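Local atomic coordinates of proton-dependent oligopeptide transporter family protein (Xanthomonas campestris, PDB entry 6EI3), a protein that probably couples the inward movement of protons to the uptake of small peptides across the bacterial membrane, and is captured here in an auto-inhibited state. Residues Met331-Ile343 against Ala397-Val411. Numbering follows the deposited sequence.
With 78M ((2S)-2,3-dihydroxypropyl(7Z)-pentadec-7-enoate), chain K; 78M ((2S)-2,3-dihydroxypropyl(7Z)-pentadec-7-enoate), chain E; 78M ((2S)-2,3-dihydroxypropyl(7Z)-pentadec-7-enoate), chain F.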
ATOM      1  N   MET A 331     -14.865   1.514 -13.197  1.00 23.30           N
ATOM      2  CA  MET A 331     -13.879   0.604 -13.797  1.00 22.78           C
ATOM      3  C   MET A 331     -13.004  -0.037 -12.727  1.00 26.80           C
ATOM      4  O   MET A 331     -12.473  -1.119 -12.960  1.00 26.83           O
ATOM      5  CB  MET A 331     -12.988   1.331 -14.820  1.00 24.53           C
ATOM      6  CG  MET A 331     -13.739   1.749 -16.083  1.00 28.09           C
ATOM      7  SD  MET A 331     -14.558   0.396 -16.973  1.00 32.00           S
ATOM      8  CE  MET A 331     -13.178  -0.309 -17.864  1.00 28.57           C
ATOM      9  N   GLN A 332     -12.855   0.625 -11.558  1.00 22.94           N
ATOM     10  CA  GLN A 332     -12.075   0.100 -10.440  1.00 23.37           C
ATOM     11  C   GLN A 332     -12.616  -1.234  -9.929  1.00 26.84           C
ATOM     12  O   GLN A 332     -11.855  -1.996  -9.355  1.00 25.59           O
ATOM     13  CB  GLN A 332     -11.920   1.135  -9.321  1.00 24.48           C
ATOM     14  CG  GLN A 332     -10.995   2.293  -9.731  1.00 25.21           C
ATOM     15  CD  GLN A 332     -11.156   3.454  -8.793  1.00 30.81           C
ATOM     16  OE1 GLN A 332     -10.397   3.622  -7.853  1.00 25.86           O
ATOM     17  NE2 GLN A 332     -12.186   4.247  -8.978  1.00 21.06           N
ATOM     18  N   ALA A 333     -13.900  -1.571 -10.232  1.00 24.42           N
ATOM     19  CA  ALA A 333     -14.487  -2.865  -9.848  1.00 23.41           C
ATOM     20  C   ALA A 333     -13.791  -4.019 -10.569  1.00 28.32           C
ATOM     21  O   ALA A 333     -13.889  -5.164 -10.125  1.00 28.49           O
ATOM     22  CB  ALA A 333     -15.968  -2.881 -10.163  1.00 24.16           C
ATOM     23  N   LEU A 334     -13.096  -3.722 -11.686  1.00 25.11           N
ATOM     24  CA  LEU A 334     -12.408  -4.769 -12.441  1.00 25.94           C
ATOM     25  C   LEU A 334     -11.257  -5.373 -11.679  1.00 29.63           C
ATOM     26  O   LEU A 334     -10.968  -6.543 -11.874  1.00 30.77           O
ATOM     27  CB  LEU A 334     -11.905  -4.273 -13.801  1.00 25.79           C
ATOM     28  CG  LEU A 334     -12.941  -3.985 -14.877  1.00 30.56           C
ATOM     29  CD1 LEU A 334     -12.262  -3.353 -16.072  1.00 31.54           C
ATOM     30  CD2 LEU A 334     -13.667  -5.260 -15.324  1.00 32.51           C
ATOM     31  N   ASN A 335     -10.603  -4.596 -10.812  1.00 24.74           N
ATOM     32  CA  ASN A 335      -9.478  -5.114 -10.061  1.00 23.95           C
ATOM     33  C   ASN A 335      -9.876  -6.281  -9.122  1.00 29.03           C
ATOM     34  O   ASN A 335      -9.356  -7.383  -9.344  1.00 28.76           O
ATOM     35  CB  ASN A 335      -8.733  -4.010  -9.353  1.00 21.03           C
ATOM     36  CG  ASN A 335      -7.630  -4.534  -8.493  1.00 34.39           C
ATOM     37  OD1 ASN A 335      -7.666  -4.393  -7.280  1.00 29.62           O
ATOM     38  ND2 ASN A 335      -6.641  -5.176  -9.107  1.00 28.55           N
ATOM     39  N   PRO A 336     -10.825  -6.124  -8.151  1.00 26.75           N
ATOM     40  CA  PRO A 336     -11.202  -7.277  -7.303  1.00 26.15           C
ATOM     41  C   PRO A 336     -11.849  -8.425  -8.083  1.00 32.49           C
ATOM     42  O   PRO A 336     -11.647  -9.583  -7.710  1.00 33.01           O
ATOM     43  CB  PRO A 336     -12.160  -6.663  -6.276  1.00 27.11           C
ATOM     44  CG  PRO A 336     -12.730  -5.450  -6.961  1.00 30.86           C
ATOM     45  CD  PRO A 336     -11.548  -4.904  -7.719  1.00 27.06           C
ATOM     46  N   LEU A 337     -12.574  -8.131  -9.191  1.00 29.87           N
ATOM     47  CA  LEU A 337     -13.141  -9.200 -10.025  1.00 30.06           C
ATOM     48  C   LEU A 337     -11.995 -10.040 -10.608  1.00 32.11           C
ATOM     49  O   LEU A 337     -12.046 -11.266 -10.568  1.00 31.04           O
ATOM     50  CB  LEU A 337     -14.014  -8.645 -11.175  1.00 31.08           C
ATOM     51  CG  LEU A 337     -14.466  -9.688 -12.222  1.00 39.06           C
ATOM     52  CD1 LEU A 337     -15.462 -10.673 -11.642  1.00 40.82           C
ATOM     53  CD2 LEU A 337     -15.023  -9.033 -13.486  1.00 43.76           C
ATOM     54  N   LEU A 338     -10.962  -9.362 -11.143  1.00 28.78           N
ATOM     55  CA  LEU A 338      -9.824 -10.034 -11.757  1.00 27.97           C
ATOM     56  C   LEU A 338      -8.932 -10.741 -10.729  1.00 31.32           C
ATOM     57  O   LEU A 338      -8.368 -11.781 -11.039  1.00 31.99           O
ATOM     58  CB  LEU A 338      -9.033  -9.080 -12.668  1.00 26.53           C
ATOM     59  CG  LEU A 338      -9.685  -8.742 -13.999  1.00 30.08           C
ATOM     60  CD1 LEU A 338      -9.156  -7.420 -14.530  1.00 29.53           C
ATOM     61  CD2 LEU A 338      -9.495  -9.864 -15.018  1.00 31.94           C
ATOM     62  N   VAL A 339      -8.838 -10.220  -9.503  1.00 27.75           N
ATOM     63  CA  VAL A 339      -8.080 -10.891  -8.444  1.00 26.94           C
ATOM     64  C   VAL A 339      -8.796 -12.254  -8.177  1.00 32.38           C
ATOM     65  O   VAL A 339      -8.143 -13.301  -8.108  1.00 32.85           O
ATOM     66  CB  VAL A 339      -7.994 -10.049  -7.133  1.00 29.43           C
ATOM     67  CG1 VAL A 339      -7.508 -10.903  -5.950  1.00 28.60           C
ATOM     68  CG2 VAL A 339      -7.103  -8.820  -7.301  1.00 28.16           C
ATOM     69  N   MET A 340     -10.134 -12.225  -8.046  1.00 28.87           N
ATOM     70  CA  MET A 340     -10.925 -13.431  -7.749  1.00 29.52           C
ATOM     71  C   MET A 340     -10.881 -14.447  -8.864  1.00 35.21           C
ATOM     72  O   MET A 340     -10.953 -15.632  -8.574  1.00 36.35           O
ATOM     73  CB  MET A 340     -12.370 -13.096  -7.343  1.00 31.25           C
ATOM     74  CG  MET A 340     -12.445 -12.459  -5.965  1.00 34.18           C
ATOM     75  SD  MET A 340     -14.117 -12.079  -5.392  1.00 38.47           S
ATOM     76  CE  MET A 340     -14.650 -10.859  -6.627  1.00 34.54           C
ATOM     77  N   LEU A 341     -10.727 -14.006 -10.124  1.00 31.91           N
ATOM     78  CA  LEU A 341     -10.600 -14.931 -11.246  1.00 33.54           C
ATOM     79  C   LEU A 341      -9.150 -15.455 -11.371  1.00 37.09           C
ATOM     80  O   LEU A 341      -8.950 -16.649 -11.597  1.00 36.79           O
ATOM     81  CB  LEU A 341     -11.001 -14.250 -12.579  1.00 34.16           C
ATOM     82  CG  LEU A 341     -12.491 -13.939 -12.806  1.00 39.81           C
ATOM     83  CD1 LEU A 341     -12.688 -13.134 -14.080  1.00 40.04           C
ATOM     84  CD2 LEU A 341     -13.321 -15.215 -12.873  1.00 42.56           C
ATOM     85  N   LEU A 342      -8.152 -14.545 -11.254  1.00 32.17           N
ATOM     86  CA  LEU A 342      -6.728 -14.830 -11.492  1.00 31.76           C
ATOM     87  C   LEU A 342      -6.010 -15.545 -10.359  1.00 35.15           C
ATOM     88  O   LEU A 342      -5.081 -16.288 -10.666  1.00 34.95           O
ATOM     89  CB  LEU A 342      -5.936 -13.578 -11.923  1.00 30.65           C
ATOM     90  CG  LEU A 342      -6.364 -12.961 -13.278  1.00 33.87           C
ATOM     91  CD1 LEU A 342      -5.694 -11.594 -13.494  1.00 32.05           C
ATOM     92  CD2 LEU A 342      -6.121 -13.926 -14.455  1.00 35.88           C
ATOM     93  N   ILE A 343      -6.397 -15.341  -9.086  1.00 32.71           N
ATOM     94  CA  ILE A 343      -5.805 -16.104  -7.974  1.00 35.03           C
ATOM     95  C   ILE A 343      -6.025 -17.637  -8.267  1.00 42.40           C
ATOM     96  O   ILE A 343      -5.024 -18.332  -8.437  1.00 42.35           O
ATOM     97  CB  ILE A 343      -6.294 -15.630  -6.556  1.00 37.64           C
ATOM     98  CG1 ILE A 343      -5.605 -14.294  -6.108  1.00 35.82           C
ATOM     99  CG2 ILE A 343      -6.183 -16.734  -5.475  1.00 38.74           C
ATOM    100  CD1 ILE A 343      -4.149 -14.338  -5.689  1.00 41.68           C
ATOM    101  N   ALA A 397     -14.302   0.713 -22.261  1.00 27.85           N
ATOM    102  CA  ALA A 397     -14.055  -0.740 -22.218  1.00 27.96           C
ATOM    103  C   ALA A 397     -12.611  -1.069 -22.604  1.00 31.12           C
ATOM    104  O   ALA A 397     -12.111  -2.122 -22.224  1.00 31.40           O
ATOM    105  CB  ALA A 397     -15.033  -1.478 -23.136  1.00 29.68           C
ATOM    106  N   TRP A 398     -11.914  -0.158 -23.314  1.00 29.97           N
ATOM    107  CA  TRP A 398     -10.485  -0.343 -23.635  1.00 30.75           C
ATOM    108  C   TRP A 398      -9.639  -0.444 -22.361  1.00 30.72           C
ATOM    109  O   TRP A 398      -8.586  -1.081 -22.394  1.00 30.35           O
ATOM    110  CB  TRP A 398      -9.953   0.805 -24.501  1.00 31.65           C
ATOM    111  CG  TRP A 398     -10.083   0.562 -25.971  1.00 34.84           C
ATOM    112  CD1 TRP A 398     -10.949   1.168 -26.827  1.00 38.50           C
ATOM    113  CD2 TRP A 398      -9.346  -0.390 -26.748  1.00 35.80           C
ATOM    114  NE1 TRP A 398     -10.755   0.701 -28.105  1.00 39.51           N
ATOM    115  CE2 TRP A 398      -9.786  -0.269 -28.085  1.00 40.90           C
ATOM    116  CE3 TRP A 398      -8.371  -1.359 -26.440  1.00 37.18           C
ATOM    117  CZ2 TRP A 398      -9.276  -1.067 -29.120  1.00 40.97           C
ATOM    118  CZ3 TRP A 398      -7.844  -2.125 -27.472  1.00 39.84           C
ATOM    119  CH2 TRP A 398      -8.297  -1.975 -28.794  1.00 41.11           C
ATOM    120  N   GLN A 399     -10.099   0.153 -21.229  1.00 26.12           N
ATOM    121  CA  GLN A 399      -9.345   0.051 -19.947  1.00 26.38           C
ATOM    122  C   GLN A 399      -9.328  -1.380 -19.351  1.00 30.34           C
ATOM    123  O   GLN A 399      -8.526  -1.629 -18.450  1.00 29.90           O
ATOM    124  CB  GLN A 399      -9.829   1.047 -18.886  1.00 27.49           C
ATOM    125  CG  GLN A 399      -9.620   2.515 -19.228  1.00 29.43           C
ATOM    126  CD  GLN A 399      -9.791   3.398 -18.016  1.00 35.99           C
ATOM    127  OE1 GLN A 399     -10.679   3.188 -17.166  1.00 28.97           O
ATOM    128  NE2 GLN A 399      -8.987   4.458 -17.951  1.00 24.18           N
ATOM    129  N   ILE A 400     -10.186  -2.315 -19.856  1.00 26.73           N
ATOM    130  CA  ILE A 400     -10.195  -3.741 -19.441  1.00 25.86           C
ATOM    131  C   ILE A 400      -8.782  -4.331 -19.702  1.00 29.92           C
ATOM    132  O   ILE A 400      -8.281  -5.072 -18.859  1.00 28.92           O
ATOM    133  CB  ILE A 400     -11.284  -4.582 -20.208  1.00 29.21           C
ATOM    134  CG1 ILE A 400     -12.728  -4.185 -19.793  1.00 29.17           C
ATOM    135  CG2 ILE A 400     -11.067  -6.114 -20.013  1.00 28.69           C
ATOM    136  CD1 ILE A 400     -13.877  -4.728 -20.748  1.00 30.94           C
ATOM    137  N   LEU A 401      -8.167  -4.014 -20.876  1.00 27.47           N
ATOM    138  CA  LEU A 401      -6.819  -4.487 -21.246  1.00 28.27           C
ATOM    139  C   LEU A 401      -5.775  -4.113 -20.169  1.00 31.29           C
ATOM    140  O   LEU A 401      -5.257  -5.038 -19.549  1.00 30.36           O
ATOM    141  CB  LEU A 401      -6.400  -4.041 -22.656  1.00 29.33           C
ATOM    142  CG  LEU A 401      -4.975  -4.394 -23.121  1.00 35.24           C
ATOM    143  CD1 LEU A 401      -4.766  -5.915 -23.228  1.00 35.60           C
ATOM    144  CD2 LEU A 401      -4.681  -3.741 -24.463  1.00 39.53           C
ATOM    145  N   PRO A 402      -5.521  -2.826 -19.824  1.00 26.71           N
ATOM    146  CA  PRO A 402      -4.567  -2.563 -18.726  1.00 25.20           C
ATOM    147  C   PRO A 402      -5.046  -3.054 -17.357  1.00 27.61           C
ATOM    148  O   PRO A 402      -4.198  -3.396 -16.555  1.00 27.54           O
ATOM    149  CB  PRO A 402      -4.357  -1.044 -18.776  1.00 26.90           C
ATOM    150  CG  PRO A 402      -5.566  -0.494 -19.484  1.00 31.65           C
ATOM    151  CD  PRO A 402      -5.959  -1.561 -20.468  1.00 27.96           C
ATOM    152  N   TYR A 403      -6.370  -3.152 -17.088  1.00 24.83           N
ATOM    153  CA  TYR A 403      -6.810  -3.715 -15.804  1.00 24.43           C
ATOM    154  C   TYR A 403      -6.377  -5.186 -15.699  1.00 28.48           C
ATOM    155  O   TYR A 403      -5.880  -5.600 -14.655  1.00 27.72           O
ATOM    156  CB  TYR A 403      -8.339  -3.598 -15.594  1.00 25.03           C
ATOM    157  CG  TYR A 403      -8.696  -2.425 -14.707  1.00 25.18           C
ATOM    158  CD1 TYR A 403      -8.538  -2.500 -13.325  1.00 26.37           C
ATOM    159  CD2 TYR A 403      -9.054  -1.198 -15.255  1.00 25.58           C
ATOM    160  CE1 TYR A 403      -8.749  -1.392 -12.512  1.00 25.58           C
ATOM    161  CE2 TYR A 403      -9.318  -0.094 -14.447  1.00 26.22           C
ATOM    162  CZ  TYR A 403      -9.163  -0.197 -13.076  1.00 33.46           C
ATOM    163  OH  TYR A 403      -9.391   0.892 -12.287  1.00 30.39           O
ATOM    164  N   ALA A 404      -6.554  -5.959 -16.786  1.00 26.72           N
ATOM    165  CA  ALA A 404      -6.189  -7.382 -16.832  1.00 27.46           C
ATOM    166  C   ALA A 404      -4.695  -7.556 -16.629  1.00 30.88           C
ATOM    167  O   ALA A 404      -4.271  -8.362 -15.796  1.00 29.97           O
ATOM    168  CB  ALA A 404      -6.624  -8.007 -18.163  1.00 28.32           C
ATOM    169  N   LEU A 405      -3.897  -6.766 -17.367  1.00 28.29           N
ATOM    170  CA  LEU A 405      -2.443  -6.827 -17.293  1.00 27.37           C
ATOM    171  C   LEU A 405      -1.946  -6.457 -15.906  1.00 28.90           C
ATOM    172  O   LEU A 405      -1.167  -7.217 -15.321  1.00 26.24           O
ATOM    173  CB  LEU A 405      -1.796  -5.938 -18.375  1.00 27.44           C
ATOM    174  CG  LEU A 405      -1.999  -6.400 -19.832  1.00 32.95           C
ATOM    175  CD1 LEU A 405      -1.794  -5.259 -20.793  1.00 32.48           C
ATOM    176  CD2 LEU A 405      -1.084  -7.606 -20.189  1.00 36.77           C
ATOM    177  N   LEU A 406      -2.451  -5.325 -15.354  1.00 26.56           N
ATOM    178  CA  LEU A 406      -2.047  -4.838 -14.026  1.00 25.61           C
ATOM    179  C   LEU A 406      -2.438  -5.788 -12.877  1.00 25.77           C
ATOM    180  O   LEU A 406      -1.642  -5.972 -11.958  1.00 23.04           O
ATOM    181  CB  LEU A 406      -2.560  -3.410 -13.769  1.00 25.02           C
ATOM    182  CG  LEU A 406      -2.253  -2.790 -12.386  1.00 29.09           C
ATOM    183  CD1 LEU A 406      -0.739  -2.535 -12.186  1.00 28.29           C
ATOM    184  CD2 LEU A 406      -3.056  -1.534 -12.168  1.00 29.56           C
ATOM    185  N   THR A 407      -3.671  -6.346 -12.924  1.00 22.48           N
ATOM    186  CA  THR A 407      -4.170  -7.269 -11.910  1.00 22.85           C
ATOM    187  C   THR A 407      -3.415  -8.588 -11.979  1.00 28.22           C
ATOM    188  O   THR A 407      -3.151  -9.192 -10.927  1.00 27.25           O
ATOM    189  CB  THR A 407      -5.690  -7.413 -11.964  1.00 27.99           C
ATOM    190  OG1 THR A 407      -6.236  -6.089 -11.921  1.00 26.98           O
ATOM    191  CG2 THR A 407      -6.225  -8.213 -10.766  1.00 26.26           C
ATOM    192  N   PHE A 408      -3.023  -9.005 -13.214  1.00 25.55           N
ATOM    193  CA  PHE A 408      -2.181 -10.189 -13.402  1.00 26.38           C
ATOM    194  C   PHE A 408      -0.838  -9.924 -12.696  1.00 31.03           C
ATOM    195  O   PHE A 408      -0.390 -10.759 -11.905  1.00 31.69           O
ATOM    196  CB  PHE A 408      -1.978 -10.528 -14.899  1.00 28.66           C
ATOM    197  CG  PHE A 408      -1.250 -11.832 -15.150  1.00 30.99           C
ATOM    198  CD1 PHE A 408      -1.753 -13.038 -14.664  1.00 34.33           C
ATOM    199  CD2 PHE A 408      -0.103 -11.867 -15.935  1.00 33.82           C
ATOM    200  CE1 PHE A 408      -1.094 -14.251 -14.925  1.00 35.58           C
ATOM    201  CE2 PHE A 408       0.559 -13.077 -16.187  1.00 36.70           C
ATOM    202  CZ  PHE A 408       0.058 -14.256 -15.683  1.00 34.65           C
ATOM    203  N   GLY A 409      -0.274  -8.731 -12.904  1.00 27.84           N
ATOM    204  CA  GLY A 409       0.960  -8.331 -12.238  1.00 27.28           C
ATOM    205  C   GLY A 409       0.818  -8.346 -10.725  1.00 29.97           C
ATOM    206  O   GLY A 409       1.666  -8.908 -10.030  1.00 30.38           O
ATOM    207  N   GLU A 410      -0.290  -7.779 -10.211  1.00 25.56           N
ATOM    208  CA  GLU A 410      -0.605  -7.731  -8.778  1.00 25.36           C
ATOM    209  C   GLU A 410      -0.607  -9.126  -8.143  1.00 28.78           C
ATOM    210  O   GLU A 410       0.055  -9.321  -7.131  1.00 26.91           O
ATOM    211  CB  GLU A 410      -1.958  -7.048  -8.541  1.00 26.61           C
ATOM    212  CG  GLU A 410      -2.380  -7.062  -7.079  1.00 33.70           C
ATOM    213  CD  GLU A 410      -3.818  -6.705  -6.769  1.00 45.95           C
ATOM    214  OE1 GLU A 410      -4.626  -6.540  -7.709  1.00 35.45           O
ATOM    215  OE2 GLU A 410      -4.130  -6.568  -5.567  1.00 41.58           O
ATOM    216  N   VAL A 411      -1.341 -10.084  -8.744  1.00 24.77           N
ATOM    217  CA  VAL A 411      -1.429 -11.473  -8.277  1.00 26.14           C
ATOM    218  C   VAL A 411      -0.022 -12.129  -8.260  1.00 30.92           C
ATOM    219  O   VAL A 411       0.294 -12.873  -7.329  1.00 30.96           O
ATOM    220  CB  VAL A 411      -2.472 -12.278  -9.122  1.00 31.16           C
ATOM    221  CG1 VAL A 411      -2.319 -13.776  -8.930  1.00 33.07           C
ATOM    222  CG2 VAL A 411      -3.904 -11.838  -8.796  1.00 30.30           C
TER
HETATM  223  O21 78M K 610     -17.830  -1.403 -26.733  1.00 85.69           O
HETATM  224  C20 78M K 610     -19.113  -1.976 -26.538  1.00 85.57           C
HETATM  225  C18 78M K 610     -19.391  -2.184 -25.068  1.00 83.92           C
HETATM  226  O19 78M K 610     -18.405  -3.054 -24.497  1.00 83.11           O
HETATM  227  C17 78M K 610     -20.781  -2.720 -24.804  1.00 83.47           C
HETATM  228  O2  78M K 610     -20.945  -2.532 -23.378  1.00 81.02           O
HETATM  229  C1  78M K 610     -21.946  -1.756 -22.937  1.00 78.00           C
HETATM  230  O1  78M K 610     -22.858  -1.370 -23.620  1.00 79.81           O
HETATM  231  C2  78M K 610     -21.753  -1.397 -21.495  1.00 71.93           C
HETATM  232  C3  78M K 610     -20.738  -0.279 -21.331  1.00 66.89           C
HETATM  233  C4  78M K 610     -20.296  -0.082 -19.893  1.00 63.84           C
HETATM  234  C5  78M K 610     -18.883   0.477 -19.762  1.00 62.46           C
HETATM  235  C6  78M K 610     -17.762  -0.522 -20.079  1.00 63.73           C
HETATM  236  C7  78M K 610     -17.685  -1.592 -19.041  1.00 65.71           C
HETATM  237  C8  78M K 610     -16.678  -2.401 -18.798  1.00 66.79           C
HETATM  238  C9  78M K 610     -16.654  -3.446 -17.729  1.00 68.81           C
HETATM  239  C10 78M K 610     -16.248  -2.864 -16.368  1.00 71.15           C
HETATM  240  C11 78M K 610     -17.392  -2.433 -15.451  1.00 72.51           C
HETATM  241  C12 78M K 610     -18.036  -3.549 -14.639  1.00 74.54           C
HETATM  242  C13 78M K 610     -17.116  -4.202 -13.617  1.00 75.71           C
HETATM  243  C15 78M K 610     -16.745  -6.088 -11.999  1.00 78.07           C
HETATM  244  C14 78M K 610     -17.680  -5.468 -13.002  1.00 77.54           C
HETATM  245  O21 78M E 604     -16.275  -0.264 -29.017  1.00 88.93           O
HETATM  246  C20 78M E 604     -14.862  -0.410 -28.931  1.00 87.65           C
HETATM  247  C18 78M E 604     -14.480  -1.683 -28.210  1.00 86.30           C
HETATM  248  O19 78M E 604     -15.130  -1.730 -26.938  1.00 86.46           O
HETATM  249  C17 78M E 604     -12.989  -1.797 -28.003  1.00 83.86           C
HETATM  250  O2  78M E 604     -12.666  -3.122 -27.512  1.00 81.97           O
HETATM  251  C1  78M E 604     -12.428  -3.276 -26.203  1.00 78.11           C
HETATM  252  O1  78M E 604     -12.773  -2.492 -25.365  1.00 77.28           O
HETATM  253  C2  78M E 604     -11.661  -4.537 -25.926  1.00 76.48           C
HETATM  254  C3  78M E 604     -10.567  -4.347 -24.878  1.00 74.69           C
HETATM  255  C4  78M E 604      -9.563  -5.489 -24.798  1.00 75.44           C
HETATM  256  C5  78M E 604      -9.966  -6.656 -23.903  1.00 76.07           C
HETATM  257  C6  78M E 604      -8.797  -7.562 -23.516  1.00 77.18           C
HETATM  258  C7  78M E 604      -9.219  -8.818 -22.824  1.00 79.29           C
HETATM  259  C8  78M E 604      -8.793  -9.250 -21.652  1.00 81.53           C
HETATM  260  C9  78M E 604      -9.209 -10.521 -20.964  1.00 85.03           C
HETATM  261  C10 78M E 604     -10.413 -10.373 -20.016  1.00 87.47           C
HETATM  262  C11 78M E 604     -11.789 -10.387 -20.687  1.00 90.21           C
HETATM  263  C12 78M E 604     -12.390 -11.769 -20.925  1.00 92.73           C
HETATM  264  C13 78M E 604     -13.854 -11.739 -21.345  1.00 94.82           C
HETATM  265  C15 78M E 604     -15.997 -13.031 -21.755  1.00 96.40           C
HETATM  266  C14 78M E 604     -14.514 -13.107 -21.447  1.00 96.18           C
HETATM  267  O21 78M F 605      -8.371   3.152 -32.422  1.00 91.69           O
HETATM  268  C20 78M F 605      -7.161   3.104 -31.679  1.00 90.09           C
HETATM  269  C18 78M F 605      -6.527   1.736 -31.782  1.00 89.53           C
HETATM  270  O19 78M F 605      -7.381   0.742 -31.212  1.00 89.14           O
HETATM  271  C17 78M F 605      -5.133   1.677 -31.194  1.00 88.30           C
HETATM  272  O2  78M F 605      -5.199   1.600 -29.747  1.00 85.21           O
HETATM  273  C1  78M F 605      -4.981   0.409 -29.174  1.00 84.15           C
HETATM  274  O1  78M F 605      -5.032  -0.640 -29.766  1.00 88.10           O
HETATM  275  C2  78M F 605      -4.653   0.554 -27.716  1.00 78.33           C
HETATM  276  C3  78M F 605      -4.471  -0.777 -26.990  1.00 74.24           C
HETATM  277  C4  78M F 605      -3.098  -0.947 -26.363  1.00 71.25           C
HETATM  278  C5  78M F 605      -2.110  -1.774 -27.169  1.00 69.73           C
HETATM  279  C6  78M F 605      -0.696  -1.772 -26.584  1.00 68.18           C
HETATM  280  C7  78M F 605      -0.218  -3.124 -26.161  1.00 67.48           C
HETATM  281  C8  78M F 605      -0.384  -3.684 -24.974  1.00 66.83           C
HETATM  282  C9  78M F 605       0.096  -5.039 -24.546  1.00 67.28           C
HETATM  283  C10 78M F 605      -0.599  -6.200 -25.270  1.00 69.39           C
HETATM  284  C11 78M F 605       0.188  -7.504 -25.262  1.00 71.76           C
HETATM  285  C12 78M F 605      -0.008  -8.368 -24.025  1.00 71.98           C
HETATM  286  C13 78M F 605       1.004  -9.492 -23.897  1.00 73.28           C
HETATM  287  C15 78M F 605       1.791 -11.517 -22.618  1.00 75.61           C
HETATM  288  C14 78M F 605       0.752 -10.425 -22.727  1.00 73.81           C
HETATM  289  O   HOH W   1      -6.401  -5.387  -5.026  1.00 32.11           O
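Gln399 and Ile400 open the contact by receiving the folded side chain of Met331, which is bent at chi2 and chi3 and brings CE to 3.8 Å from Gln399 CB, while its sulfur turns to the chain K lipid. The amide nitrogen of Gln399 bonds outside the pair, to Trp313 and Gln316. Ile400 CG1 meets Leu334 CD1, the two side chains crossing at about a right angle. Next comes Tyr403, whose ring packs against the 3-10 turn that leads into helix 334-357: Met331 O sits 3.4 Å above the ring plane, toward the rim, and Leu334 CB makes an off-centre CH-pi contact. The contact joins helices 334-357 and 400-424 of the POT-family, Major Facilitator fold; their segments 334-343 and 400-411 cross at -54° with axes 9.3 Å apart. Knobs-into-holes packing supplies the interlock midway, where Thr407 fits among Asn335, Leu338, Val339 and Leu342. Thr407 also shows how a buried hydroxyl is satisfied: OG1 donates to Tyr403 O and accepts from Asn335 ND2, 3.0 Å from Thr407 OG1. At Phe408, Leu342 is the knob in turn, set among Ala404, Thr407, Phe408 and Val411. Asn335, with CG anti to the backbone N (chi1 176°), also gives a nearly straight bond of 2.8 Å from ND2 to Glu410 OE1. Both acceptors lie in the amide plane, and a water donates to Asn335 OD1 and Glu410 OE2; together these bonds on ND2 and OD1 should fix the amide's rotation. Phe302 and Phe306 of helix 281-306 also touch Glu410. At Val411, CG1 lies 3.8 Å from Ile343 CD1.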